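Local coordinates for crossover junction endodeoxyribonuclease Hjc (Sulfolobus solfataricus, PDB 4TKD), which resolves Holliday junctions formed during genetic recombination, using magnesium to cut four-way DNA junctions with paired nicks in opposing strands, at residues E12-V16 against P41-A45; L95-P99 against E118-L122. One frame throughout, in Å; residues are numbered along the deposited sequence.

How the contacts relate
Contacts 1 and 2 lie on the same mixed five-stranded sheet, their centres about 13 Å apart, and helix 10-21 joins them. In contact 1 that helix packs on strand 43-47 and brings E12 near D42. In contact 2 the outermost strand 97-99 is bridged by the segment that leads into helix 122-133. I15 of contact 1 also packs against contact 2: its CG2 meets I43, while its CD1 lies 3.6 Å from CE1 of F97 and its CG1 3.9 Å from CD1 of L95. Contact 1 holds two of the three inferred metal ligands; the side chain of L95 remains about 9 Å from that of E12.

Contact 1: residues E12-V16 against P41-A45; sequences ERNIV and PDIIA
I43 of 41-45 points toward helix 12-16, where its CD1 touches CG of E12 and CG2 of I15, each at 3.8 Å. CG2 of V16 adds a third contact, 4.1 Å from CG1 of I43. E12 and I43 run past each other in opposite directions; with CG anti to the backbone N (chi1 -160°) and the chain extended beyond it, E12 sets its CG against the isoleucine and carries its carboxylate on to D42. There OE1 of E12 lies 3.6 Å from CB of D42. The two carboxylates are turned 50° apart, and OE1 of E12 stays 4.6 Å from OD1 of D42. Farther out, the backbone N of M56 bonds to OD2 of D42, and OE1 of E55 accepts from the backbone N of D42. D42 and I43 together face I54 in a classic beta bulge. E12, D42 and E55 are the inferred magnesium ligands. An alanine in place of E12 would remove the CG that packs on CD1 of I43 and would probably leave this site short of one carboxylate. The three are brought together from helix 10-21, the turn leading into strand 43-47 and strand 50-58, as in PDDEXK nucleases.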
loop_
_atom_site.group_PDB
_atom_site.type_symbol
_atom_site.label_atom_id
_atom_site.label_comp_id
_atom_site.label_asym_id
_atom_site.label_seq_id
_atom_site.Cartn_x
_atom_site.Cartn_y
_atom_site.Cartn_z
ATOM N N GLU C 12 -24.661 -7.216 3.450
ATOM C CA GLU C 12 -24.231 -6.399 2.322
ATOM C C GLU C 12 -24.979 -5.067 2.361
ATOM O O GLU C 12 -24.336 -4.021 2.286
ATOM C CB GLU C 12 -24.467 -7.144 0.999
ATOM C CG GLU C 12 -23.646 -6.615 -0.176
ATOM C CD GLU C 12 -23.524 -7.497 -1.408
ATOM O OE1 GLU C 12 -23.107 -6.985 -2.475
ATOM O OE2 GLU C 12 -23.846 -8.703 -1.310
ATOM N N ARG C 13 -26.318 -5.107 2.573
ATOM C CA ARG C 13 -27.184 -3.916 2.690
ATOM C C ARG C 13 -26.779 -3.033 3.865
ATOM O O ARG C 13 -26.701 -1.821 3.693
ATOM C CB ARG C 13 -28.680 -4.281 2.760
ATOM C CG ARG C 13 -29.277 -4.545 1.386
ATOM C CD ARG C 13 -30.754 -4.881 1.412
ATOM N NE ARG C 13 -31.389 -4.600 0.123
ATOM C CZ ARG C 13 -31.523 -5.483 -0.865
ATOM N NH1 ARG C 13 -31.059 -6.721 -0.728
ATOM N NH2 ARG C 13 -32.118 -5.133 -1.999
ATOM N N ASN C 14 -26.480 -3.649 5.040
ATOM C CA ASN C 14 -25.999 -3.016 6.277
ATOM C C ASN C 14 -24.655 -2.307 6.066
ATOM O O ASN C 14 -24.426 -1.262 6.667
ATOM C CB ASN C 14 -25.818 -4.088 7.360
ATOM C CG ASN C 14 -26.621 -3.907 8.639
ATOM O OD1 ASN C 14 -26.157 -4.265 9.730
ATOM N ND2 ASN C 14 -27.860 -3.411 8.544
ATOM N N ILE C 15 -23.749 -2.903 5.247
ATOM C CA ILE C 15 -22.430 -2.335 4.939
ATOM C C ILE C 15 -22.609 -1.108 4.027
ATOM O O ILE C 15 -22.037 -0.049 4.301
ATOM C CB ILE C 15 -21.453 -3.403 4.352
ATOM C CG1 ILE C 15 -21.117 -4.490 5.400
ATOM C CG2 ILE C 15 -20.170 -2.740 3.818
ATOM C CD1 ILE C 15 -20.341 -5.746 4.882
ATOM N N VAL C 16 -23.422 -1.253 2.959
ATOM C CA VAL C 16 -23.710 -0.193 1.976
ATOM C C VAL C 16 -24.317 1.037 2.659
ATOM O O VAL C 16 -23.855 2.162 2.433
ATOM C CB VAL C 16 -24.574 -0.713 0.789
ATOM C CG1 VAL C 16 -25.120 0.428 -0.058
ATOM C CG2 VAL C 16 -23.777 -1.683 -0.090
ATOM N N PRO C 41 -15.403 -6.443 -7.566
ATOM C CA PRO C 41 -15.768 -6.514 -6.126
ATOM C C PRO C 41 -17.256 -6.199 -5.867
ATOM O O PRO C 41 -17.841 -5.354 -6.559
ATOM C CB PRO C 41 -14.842 -5.478 -5.481
ATOM C CG PRO C 41 -13.698 -5.336 -6.454
ATOM C CD PRO C 41 -14.321 -5.464 -7.798
ATOM N N ASP C 42 -17.879 -6.917 -4.903
ATOM C CA ASP C 42 -19.296 -6.794 -4.512
ATOM C C ASP C 42 -19.695 -5.398 -4.166
ATOM O O ASP C 42 -20.796 -4.982 -4.520
ATOM C CB ASP C 42 -19.655 -7.738 -3.343
ATOM C CG ASP C 42 -19.550 -9.198 -3.725
ATOM O OD1 ASP C 42 -20.064 -9.569 -4.802
ATOM O OD2 ASP C 42 -18.956 -9.970 -2.950
ATOM N N ILE C 43 -18.810 -4.675 -3.468
ATOM C CA ILE C 43 -19.065 -3.311 -3.039
ATOM C C ILE C 43 -17.878 -2.453 -3.394
ATOM O O ILE C 43 -16.726 -2.806 -3.081
ATOM C CB ILE C 43 -19.357 -3.236 -1.515
ATOM C CG1 ILE C 43 -20.575 -4.101 -1.093
ATOM C CG2 ILE C 43 -19.523 -1.773 -1.052
ATOM C CD1 ILE C 43 -20.667 -4.380 0.442
ATOM N N ILE C 44 -18.168 -1.318 -4.037
ATOM C CA ILE C 44 -17.176 -0.322 -4.369
ATOM C C ILE C 44 -17.641 0.938 -3.670
ATOM O O ILE C 44 -18.747 1.407 -3.922
ATOM C CB ILE C 44 -16.986 -0.127 -5.897
ATOM C CG1 ILE C 44 -16.422 -1.394 -6.529
ATOM C CG2 ILE C 44 -16.068 1.068 -6.194
ATOM C CD1 ILE C 44 -16.707 -1.510 -8.010
ATOM N N ALA C 45 -16.826 1.445 -2.753
ATOM C CA ALA C 45 -17.158 2.652 -2.010
ATOM C C ALA C 45 -16.101 3.703 -2.274
ATOM O O ALA C 45 -14.909 3.421 -2.210
ATOM C CB ALA C 45 -17.266 2.351 -0.526
#

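Contact 2: residues L95-P99 against E118-L122; sequences LKFIP and EGLDL
F97 and L120 form a single antiparallel bridge, a hydrogen-bonded pair closed by two short backbone bonds. N of F97 gives to O of L120 at 2.7 Å, and N of L120 returns a nearly straight bond (175°) to O of F97, also at 2.7 Å. The segments run at a steep angle, their end-to-end directions 113° apart. Three CA-H...O contacts flank the two bonds: CA of D121 approaches O of L95 at 3.4 Å, CA of K96 approaches O of L120, and CA of G119 lies against O of F97. With the backbone as it stands, a CB at G119 would fall too close to O of F97. The bridge thus adds 118-122 to the outer side of strand 97-99, whose other neighbour is strand 84-90, and ties the start of helix 122-133 to the sheet of this PDDEXK-clan resolvase. D121 is the N-cap of that helix: CG sits between the backbone N and the carbonyl carbon (chi1 68°), and OD1 accepts from the backbone N of D124. Beside it the F97 ring presents an edge to the 118-122 backbone, with C of D121 in its plane. L122 lies alongside the ring and points the same way, bringing CD1 to 3.8 Å from CZ of F97. The same methyl meets CD1 of L95 at 4.0 Å. L125 of helix 122-133 adds further apolar cover to F97. Past the bridge, CG of P99 is 4.2 Å from CD1 of L120; F86 touches both, and A131 of the third subunit packs on P99. The extended chain of K96 carries NZ to 3.8 Å from CB of the poorly ordered E118.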
loop_
_atom_site.group_PDB
_atom_site.type_symbol
_atom_site.label_atom_id
_atom_site.label_comp_id
_atom_site.label_asym_id
_atom_site.label_seq_id
_atom_site.Cartn_x
_atom_site.Cartn_y
_atom_site.Cartn_z
ATOM N N LEU C 95 -19.788 -6.242 12.012
ATOM C CA LEU C 95 -19.256 -6.161 10.657
ATOM C C LEU C 95 -17.744 -6.355 10.795
ATOM O O LEU C 95 -17.104 -5.601 11.542
ATOM C CB LEU C 95 -19.549 -4.774 10.012
ATOM C CG LEU C 95 -21.011 -4.340 9.801
ATOM C CD1 LEU C 95 -21.088 -3.062 8.987
ATOM C CD2 LEU C 95 -21.814 -5.405 9.093
ATOM N N LYS C 96 -17.198 -7.431 10.194
ATOM C CA LYS C 96 -15.753 -7.698 10.206
ATOM C C LYS C 96 -15.201 -7.719 8.763
ATOM O O LYS C 96 -15.768 -8.380 7.888
ATOM C CB LYS C 96 -15.393 -8.982 10.977
ATOM C CG LYS C 96 -15.326 -8.805 12.494
ATOM C CD LYS C 96 -14.567 -9.952 13.172
ATOM C CE LYS C 96 -14.276 -9.662 14.634
ATOM N NZ LYS C 96 -13.099 -10.430 15.136
ATOM N N PHE C 97 -14.104 -6.986 8.532
ATOM C CA PHE C 97 -13.462 -6.842 7.242
ATOM C C PHE C 97 -12.013 -7.314 7.333
ATOM O O PHE C 97 -11.240 -6.803 8.147
ATOM C CB PHE C 97 -13.529 -5.375 6.781
ATOM C CG PHE C 97 -14.918 -4.809 6.738
ATOM C CD1 PHE C 97 -15.717 -4.949 5.605
ATOM C CD2 PHE C 97 -15.444 -4.151 7.831
ATOM C CE1 PHE C 97 -17.028 -4.474 5.591
ATOM C CE2 PHE C 97 -16.748 -3.662 7.808
ATOM C CZ PHE C 97 -17.536 -3.838 6.696
ATOM N N ILE C 98 -11.658 -8.290 6.500
ATOM C CA ILE C 98 -10.310 -8.847 6.448
ATOM C C ILE C 98 -9.529 -8.245 5.285
ATOM O O ILE C 98 -9.931 -8.442 4.138
ATOM C CB ILE C 98 -10.325 -10.405 6.438
ATOM C CG1 ILE C 98 -10.955 -10.941 7.743
ATOM C CG2 ILE C 98 -8.920 -10.983 6.230
ATOM C CD1 ILE C 98 -11.559 -12.353 7.645
ATOM N N PRO C 99 -8.399 -7.530 5.546
ATOM C CA PRO C 99 -7.584 -7.013 4.422
ATOM C C PRO C 99 -7.137 -8.186 3.562
ATOM O O PRO C 99 -6.710 -9.213 4.098
ATOM C CB PRO C 99 -6.390 -6.335 5.110
ATOM C CG PRO C 99 -6.851 -6.088 6.524
ATOM C CD PRO C 99 -7.756 -7.247 6.845
ATOM N N GLU C 118 -9.215 -12.890 12.354
ATOM C CA GLU C 118 -9.775 -11.647 12.890
ATOM C C GLU C 118 -9.385 -10.387 12.088
ATOM O O GLU C 118 -8.199 -10.167 11.809
ATOM C CB GLU C 118 -9.508 -11.483 14.406
ATOM C CG GLU C 118 -8.084 -11.757 14.881
ATOM C CD GLU C 118 -7.048 -10.690 14.579
ATOM O OE1 GLU C 118 -6.124 -10.974 13.784
ATOM O OE2 GLU C 118 -7.166 -9.568 15.125
ATOM N N GLY C 119 -10.388 -9.586 11.718
ATOM C CA GLY C 119 -10.176 -8.381 10.921
ATOM C C GLY C 119 -10.496 -7.055 11.586
ATOM O O GLY C 119 -10.347 -6.898 12.800
ATOM N N LEU C 120 -10.917 -6.084 10.766
ATOM C CA LEU C 120 -11.276 -4.720 11.174
ATOM C C LEU C 120 -12.767 -4.580 11.290
ATOM O O LEU C 120 -13.496 -5.202 10.527
ATOM C CB LEU C 120 -10.793 -3.710 10.103
ATOM C CG LEU C 120 -9.288 -3.637 9.815
ATOM C CD1 LEU C 120 -9.031 -3.048 8.458
ATOM C CD2 LEU C 120 -8.558 -2.846 10.885
ATOM N N ASP C 121 -13.233 -3.723 12.193
ATOM C CA ASP C 121 -14.650 -3.398 12.241
ATOM C C ASP C 121 -14.820 -2.231 11.234
ATOM O O ASP C 121 -13.814 -1.757 10.687
ATOM C CB ASP C 121 -15.137 -3.080 13.667
ATOM C CG ASP C 121 -14.624 -1.812 14.339
ATOM O OD1 ASP C 121 -13.864 -1.051 13.691
ATOM O OD2 ASP C 121 -14.990 -1.577 15.520
ATOM N N LEU C 122 -16.062 -1.778 10.975
ATOM C CA LEU C 122 -16.309 -0.711 9.998
ATOM C C LEU C 122 -15.573 0.601 10.274
ATOM O O LEU C 122 -15.011 1.192 9.355
ATOM C CB LEU C 122 -17.810 -0.467 9.799
ATOM C CG LEU C 122 -18.152 0.502 8.672
ATOM C CD1 LEU C 122 -18.624 -0.243 7.456
ATOM C CD2 LEU C 122 -19.110 1.601 9.148
#